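Local coordinates for transcription regulator PadR N-terminal domain-containing protein (PDB 3L9F) that probably binds DNA through a winged helix-turn-helix domain as a PadR-family transcription regulator, and can also bind a metal ion, at residues K89-Q94 with N99-A104; L42-L45 with E49-G52. One frame throughout, in Å; residues are numbered along the deposited sequence.

In the fold
Both contacts lie in the PadR-like winged-helix domain, and strand 100-105 ties them together: it pairs with strand 87-92 in contact 1 and, along its other edge, with the short strand 50-51 that carries one half of contact 2. Contact 1 is a surface contact, a hairpin zipped by backbone bonds, with valine and isoleucine packing among long polar side chains, amides and bridging waters. Contact 2, about 12 Å away between centres, is buried and small; there a single arginine reaches a backbone carbonyl in the last turn of helix 37-44. Tyr-103 and Arg-50 join the two through a probable backbone hydrogen bond, as do Asn-101 and Gly-52.

Contact 1: K89-Q94 with N99-A104; sequences KEVVIQ and NKNIYA
The wing of the winged-helix domain, a two-stranded antiparallel hairpin, is built here from Lys-89 to Val-92 running against Lys-100 to Tyr-103. Glu-90 and Ile-102 form one hydrogen-bonded pair, with Ile-102 N donating to Glu-90 O at 2.8 Å. Val-92 and Lys-100 form the next, in which Val-92 N meets Lys-100 O at 2.8 Å in an almost straight bond (175° at the hydrogen).

On the face of Lys-89, Val-91, Asn-101 and Tyr-103, the lysine chain is fully extended, with CG anti to its backbone N (chi1 170°). It therefore runs alongside the tyrosine, Lys-89 CG lying 3.7 Å from Tyr-103 CE1, and ends by crossing the amide of Asn-101, where Lys-89 CE comes within 3.3 Å of Asn-101 CG. A water in the plane of the tyrosine ring, at its edge, binds Tyr-103 OH at 2.7 Å and makes a weak bond to Lys-89 NZ. Further along, Val-91 CG2 lies against Asn-101 OD1.

In PadR regulators such a wing follows the helix-turn-helix, and the middle strand 100-105 also pairs with strand 50-51, while the buried Tyr-103 packs on Leu-45 and on Leu-78 of helix 74-83. The face of Glu-90, Val-92, Lys-100 and Ile-102 is apolar at its middle, where Val-92 CG2 packs on Ile-102 CG1 at 3.7 Å. Toward the turn, a water donates to Gln-94 OE1 and accepts from Lys-100 NZ at 2.8 Å, linking the two side chains. Another water accepts from Gln-94 N and lies 2.6 Å from Asn-99 OD1.

Contact 2: L42-L45 with E49-G52; sequences LGIL and ERSG
Arg-50, on the short strand 50-51 of the winged-helix domain, reaches back to Ile-44 and Leu-45 at the C-terminal end of helix 37-44. Its CB points toward that helix end and lies 4.0 Å from Leu-45 CD2. CG meets the same methyl, the two side chains sliding past each other in opposite directions. From CG to NE the chain is extended, carrying CD to 3.6 Å from Ile-44 CG2; the isoleucine crosses it at about a right angle.

At the tip, the guanidinium turns its NE side to Ile-44 O. Arg-50 NE donates to Ile-44 O at 2.8 Å and Arg-50 NH2 to the same Ile-44 O at 3.2 Å; the guanidinium grips it side-on, with the oxygen in its plane. The NE bond is the straighter at its hydrogen, 164° against 136°, yet NE sits above the carbonyl plane whereas NH2 lies in it. NH1 forms a salt bridge with Glu-54 of helix 52-62, whose residues Ile-55 and Ile-58 also touch the arginine chain. Next along the strand, Ser-51 is the N-cap of that helix, its OG bonded to Glu-54 N.

All three guanidinium nitrogens thus have partners, which would fix the rotation of the group. Its positive charge, set against the carbonyl end of helix 37-44, is likely to be favoured by the helix dipole as well as by Glu-54.

Contact 1: K89-Q94 with N99-A104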
ATOM      1  N   LYS A  89       4.309  16.298  24.460  1.00 12.73           N
ATOM      2  CA  LYS A  89       4.882  17.254  23.524  1.00 12.37           C
ATOM      3  C   LYS A  89       5.476  18.429  24.278  1.00 16.58           C
ATOM      4  O   LYS A  89       4.830  19.012  25.150  1.00 15.96           O
ATOM      5  CB  LYS A  89       3.819  17.764  22.556  1.00 12.77           C
ATOM      6  CG  LYS A  89       4.269  18.945  21.699  1.00 16.60           C
ATOM      7  CD  LYS A  89       3.114  19.429  20.832  1.00 24.21           C
ATOM      8  CE  LYS A  89       3.556  20.517  19.864  1.00 23.00           C
ATOM      9  NZ  LYS A  89       2.438  20.968  18.974  1.00 28.38           N
ATOM     10  N   GLU A  90       6.713  18.757  23.935  1.00 11.86           N
ATOM     11  CA  GLU A  90       7.431  19.857  24.531  1.00 15.49           C
ATOM     12  C   GLU A  90       7.708  20.853  23.422  1.00 13.78           C
ATOM     13  O   GLU A  90       8.157  20.468  22.353  1.00 16.00           O
ATOM     14  CB  GLU A  90       8.755  19.338  25.099  1.00 17.56           C
ATOM     15  CG  GLU A  90       9.753  20.406  25.434  1.00 25.12           C
ATOM     16  CD  GLU A  90      11.085  19.852  25.910  1.00 24.10           C
ATOM     17  OE1 GLU A  90      11.385  18.653  25.694  1.00 20.93           O
ATOM     18  OE2 GLU A  90      11.852  20.641  26.486  1.00 29.86           O
ATOM     19  N   VAL A  91       7.450  22.131  23.665  1.00 13.38           N
ATOM     20  CA  VAL A  91       7.762  23.145  22.658  1.00 10.78           C
ATOM     21  C   VAL A  91       9.034  23.881  23.073  1.00 19.02           C
ATOM     22  O   VAL A  91       9.065  24.536  24.114  1.00 18.44           O
ATOM     23  CB  VAL A  91       6.619  24.153  22.500  1.00 13.88           C
ATOM     24  CG1 VAL A  91       7.038  25.282  21.570  1.00 15.25           C
ATOM     25  CG2 VAL A  91       5.376  23.467  21.976  1.00 15.83           C
ATOM     26  N   VAL A  92      10.084  23.755  22.269  1.00 14.09           N
ATOM     27  CA  VAL A  92      11.369  24.357  22.602  1.00 16.53           C
ATOM     28  C   VAL A  92      11.511  25.667  21.847  1.00 16.21           C
ATOM     29  O   VAL A  92      11.452  25.698  20.614  1.00 13.51           O
ATOM     30  CB  VAL A  92      12.557  23.415  22.265  1.00 12.02           C
ATOM     31  CG1 VAL A  92      13.889  24.103  22.544  1.00 13.13           C
ATOM     32  CG2 VAL A  92      12.459  22.116  23.065  1.00 14.06           C
ATOM     33  N   ILE A  93      11.680  26.752  22.594  1.00 12.99           N
ATOM     34  CA  ILE A  93      11.763  28.069  21.994  1.00 11.60           C
ATOM     35  C   ILE A  93      13.206  28.519  21.950  1.00 13.40           C
ATOM     36  O   ILE A  93      13.926  28.391  22.936  1.00 15.61           O
ATOM     37  CB  ILE A  93      10.959  29.087  22.805  1.00 13.43           C
ATOM     38  CG1 ILE A  93       9.484  28.678  22.851  1.00 12.55           C
ATOM     39  CG2 ILE A  93      11.138  30.491  22.230  1.00 16.16           C
ATOM     40  CD1 ILE A  93       8.690  29.457  23.874  1.00 18.96           C
ATOM     41  N   GLN A  94      13.627  29.031  20.800  1.00 11.69           N
ATOM     42  CA  GLN A  94      14.965  29.577  20.645  1.00 11.48           C
ATOM     43  C   GLN A  94      14.913  30.900  19.921  1.00 15.03           C
ATOM     44  O   GLN A  94      14.106  31.096  19.010  1.00 14.53           O
ATOM     45  CB  GLN A  94      15.858  28.616  19.863  1.00 11.71           C
ATOM     46  CG  GLN A  94      16.144  27.313  20.564  1.00 10.71           C
ATOM     47  CD  GLN A  94      16.831  26.327  19.642  1.00 16.76           C
ATOM     48  OE1 GLN A  94      16.176  25.588  18.894  1.00 19.59           O
ATOM     49  NE2 GLN A  94      18.157  26.337  19.659  1.00 14.77           N
ATOM     50  N   ASN A  99       9.980  27.606  16.522  1.00 10.69           N
ATOM     51  CA  ASN A  99       9.764  26.654  17.600  1.00 11.68           C
ATOM     52  C   ASN A  99       9.989  25.239  17.093  1.00 11.59           C
ATOM     53  O   ASN A  99       9.698  24.921  15.927  1.00 12.97           O
ATOM     54  CB  ASN A  99       8.341  26.774  18.129  1.00 11.36           C
ATOM     55  CG  ASN A  99       8.111  28.054  18.888  1.00 13.25           C
ATOM     56  OD1 ASN A  99       9.038  28.821  19.135  1.00 12.14           O
ATOM     57  ND2 ASN A  99       6.869  28.282  19.293  1.00 15.77           N
ATOM     58  N   LYS A 100      10.488  24.392  17.987  1.00 12.26           N
ATOM     59  CA  LYS A 100      10.768  22.987  17.702  1.00 15.92           C
ATOM     60  C   LYS A 100       9.931  22.149  18.666  1.00 17.11           C
ATOM     61  O   LYS A 100       9.939  22.406  19.866  1.00 16.87           O
ATOM     62  CB  LYS A 100      12.264  22.735  17.941  1.00 14.72           C
ATOM     63  CG  LYS A 100      12.742  21.327  17.664  1.00 21.59           C
ATOM     64  CD  LYS A 100      14.265  21.247  17.759  1.00 20.71           C
ATOM     65  CE  LYS A 100      14.778  21.861  19.049  1.00 26.88           C
ATOM     66  NZ  LYS A 100      16.262  21.877  19.104  1.00 31.82           N
ATOM     67  N   ASN A 101       9.205  21.159  18.161  1.00 12.66           N
ATOM     68  CA  ASN A 101       8.429  20.290  19.044  1.00 15.09           C
ATOM     69  C   ASN A 101       9.148  18.985  19.332  1.00 11.16           C
ATOM     70  O   ASN A 101       9.549  18.281  18.416  1.00 12.62           O
ATOM     71  CB  ASN A 101       7.059  20.013  18.447  1.00 15.15           C
ATOM     72  CG  ASN A 101       6.291  21.285  18.182  1.00 23.38           C
ATOM     73  OD1 ASN A 101       6.402  22.249  18.938  1.00 21.30           O
ATOM     74  ND2 ASN A 101       5.523  21.303  17.099  1.00 26.07           N
ATOM     75  N   ILE A 102       9.333  18.679  20.607  1.00 10.07           N
ATOM     76  CA  ILE A 102       9.973  17.432  20.990  1.00 10.02           C
ATOM     77  C   ILE A 102       8.929  16.486  21.583  1.00 13.42           C
ATOM     78  O   ILE A 102       8.208  16.855  22.509  1.00 13.62           O
ATOM     79  CB  ILE A 102      11.095  17.672  22.031  1.00 11.21           C
ATOM     80  CG1 ILE A 102      12.084  18.728  21.539  1.00 15.64           C
ATOM     81  CG2 ILE A 102      11.791  16.357  22.392  1.00 14.18           C
ATOM     82  CD1 ILE A 102      12.675  18.442  20.197  1.00 17.81           C
ATOM     83  N   TYR A 103       8.854  15.266  21.053  1.00 11.59           N
ATOM     84  CA  TYR A 103       7.864  14.284  21.511  1.00 10.83           C
ATOM     85  C   TYR A 103       8.507  13.137  22.269  1.00 13.55           C
ATOM     86  O   TYR A 103       9.583  12.667  21.892  1.00 12.68           O
ATOM     87  CB  TYR A 103       7.082  13.734  20.314  1.00 11.01           C
ATOM     88  CG  TYR A 103       6.384  14.815  19.534  1.00 11.89           C
ATOM     89  CD1 TYR A 103       5.101  15.219  19.877  1.00 14.50           C
ATOM     90  CD2 TYR A 103       7.010  15.449  18.469  1.00 12.64           C
ATOM     91  CE1 TYR A 103       4.451  16.213  19.179  1.00 13.84           C
ATOM     92  CE2 TYR A 103       6.364  16.449  17.757  1.00 13.24           C
ATOM     93  CZ  TYR A 103       5.078  16.827  18.120  1.00 15.86           C
ATOM     94  OH  TYR A 103       4.417  17.821  17.427  1.00 11.54           O
ATOM     95  N   ALA A 104       7.839  12.682  23.327  1.00  9.58           N
ATOM     96  CA  ALA A 104       8.355  11.591  24.132  1.00 10.35           C
ATOM     97  C   ALA A 104       7.241  10.601  24.439  1.00 15.76           C
ATOM     98  O   ALA A 104       6.133  10.997  24.785  1.00 15.59           O
ATOM     99  CB  ALA A 104       8.963  12.121  25.430  1.00 13.08           C
TER
HETATM  100  O   HOH W   1       1.718  18.017  17.744  1.00 21.28           O
HETATM  101  O   HOH W   2      11.590  29.323  18.904  1.00 12.68           O
HETATM  102  O   HOH W   3      17.279  23.509  17.094  1.00 19.84           O

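Contact 2: L42-L45 with E49-G52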
ATOM      1  N   LEU A  42       4.369   5.396  17.593  1.00 11.77           N
ATOM      2  CA  LEU A  42       4.777   4.892  18.901  1.00 11.53           C
ATOM      3  C   LEU A  42       6.037   4.059  18.771  1.00 14.21           C
ATOM      4  O   LEU A  42       6.915   4.113  19.636  1.00 12.33           O
ATOM      5  CB  LEU A  42       3.674   4.056  19.541  1.00 13.87           C
ATOM      6  CG  LEU A  42       2.542   4.900  20.103  1.00 10.90           C
ATOM      7  CD1 LEU A  42       1.449   3.976  20.647  1.00 12.36           C
ATOM      8  CD2 LEU A  42       3.095   5.810  21.192  1.00 12.43           C
ATOM      9  N   GLY A  43       6.117   3.278  17.699  1.00 12.81           N
ATOM     10  CA  GLY A  43       7.330   2.529  17.406  1.00 12.35           C
ATOM     11  C   GLY A  43       8.552   3.427  17.275  1.00 12.39           C
ATOM     12  O   GLY A  43       9.611   3.152  17.864  1.00 10.96           O
ATOM     13  N   ILE A  44       8.411   4.502  16.503  1.00 10.42           N
ATOM     14  CA  ILE A  44       9.502   5.451  16.309  1.00 11.42           C
ATOM     15  C   ILE A  44       9.916   6.088  17.628  1.00 13.44           C
ATOM     16  O   ILE A  44      11.103   6.296  17.879  1.00 14.05           O
ATOM     17  CB  ILE A  44       9.108   6.551  15.312  1.00 13.59           C
ATOM     18  CG1 ILE A  44       9.058   5.980  13.899  1.00 13.07           C
ATOM     19  CG2 ILE A  44      10.084   7.710  15.374  1.00 11.04           C
ATOM     20  CD1 ILE A  44       8.423   6.894  12.906  1.00 10.36           C
ATOM     21  N   LEU A  45       8.934   6.362  18.483  1.00 11.83           N
ATOM     22  CA  LEU A  45       9.205   6.996  19.773  1.00 14.01           C
ATOM     23  C   LEU A  45       9.535   6.000  20.887  1.00 17.57           C
ATOM     24  O   LEU A  45       9.737   6.397  22.030  1.00 17.49           O
ATOM     25  CB  LEU A  45       8.023   7.873  20.193  1.00 13.99           C
ATOM     26  CG  LEU A  45       7.806   9.101  19.318  1.00 12.66           C
ATOM     27  CD1 LEU A  45       6.536   9.834  19.726  1.00 10.57           C
ATOM     28  CD2 LEU A  45       9.022  10.022  19.430  1.00 14.43           C
ATOM     29  N   GLU A  49      13.292  10.203  22.630  1.00 13.01           N
ATOM     30  CA  GLU A  49      12.541  11.447  22.433  1.00 12.76           C
ATOM     31  C   GLU A  49      13.007  12.045  21.113  1.00 11.99           C
ATOM     32  O   GLU A  49      14.210  12.085  20.827  1.00 13.16           O
ATOM     33  CB  GLU A  49      12.798  12.451  23.569  1.00 14.28           C
ATOM     34  CG  GLU A  49      12.453  11.932  24.959  1.00 15.35           C
ATOM     35  CD  GLU A  49      12.299  13.049  25.991  1.00 20.15           C
ATOM     36  OE1 GLU A  49      12.350  14.245  25.617  1.00 16.52           O
ATOM     37  OE2 GLU A  49      12.108  12.729  27.181  1.00 21.14           O
ATOM     38  N   ARG A  50      12.068  12.487  20.286  1.00  9.62           N
ATOM     39  CA  ARG A  50      12.421  13.002  18.970  1.00 10.24           C
ATOM     40  C   ARG A  50      11.611  14.242  18.616  1.00 11.90           C
ATOM     41  O   ARG A  50      10.441  14.336  18.957  1.00  9.59           O
ATOM     42  CB  ARG A  50      12.179  11.942  17.899  1.00 11.48           C
ATOM     43  CG  ARG A  50      12.792  10.574  18.191  1.00 11.05           C
ATOM     44  CD  ARG A  50      12.687   9.697  16.952  1.00 12.52           C
ATOM     45  NE  ARG A  50      12.944   8.288  17.224  1.00 11.29           N
ATOM     46  CZ  ARG A  50      14.142   7.719  17.172  1.00 14.68           C
ATOM     47  NH1 ARG A  50      15.220   8.441  16.888  1.00  8.73           N
ATOM     48  NH2 ARG A  50      14.260   6.421  17.413  1.00 15.61           N
ATOM     49  N   SER A  51      12.238  15.190  17.933  1.00  9.45           N
ATOM     50  CA  SER A  51      11.516  16.332  17.384  1.00 12.64           C
ATOM     51  C   SER A  51      10.566  15.879  16.274  1.00 11.33           C
ATOM     52  O   SER A  51      10.747  14.819  15.678  1.00 11.63           O
ATOM     53  CB  SER A  51      12.489  17.342  16.791  1.00 10.68           C
ATOM     54  OG  SER A  51      13.117  16.805  15.628  1.00  9.38           O
ATOM     55  N   GLY A  52       9.569  16.701  15.979  1.00 11.38           N
ATOM     56  CA  GLY A  52       8.717  16.454  14.821  1.00 10.69           C
ATOM     57  C   GLY A  52       9.525  16.322  13.540  1.00 15.30           C
ATOM     58  O   GLY A  52       9.217  15.482  12.681  1.00 11.66           O
TER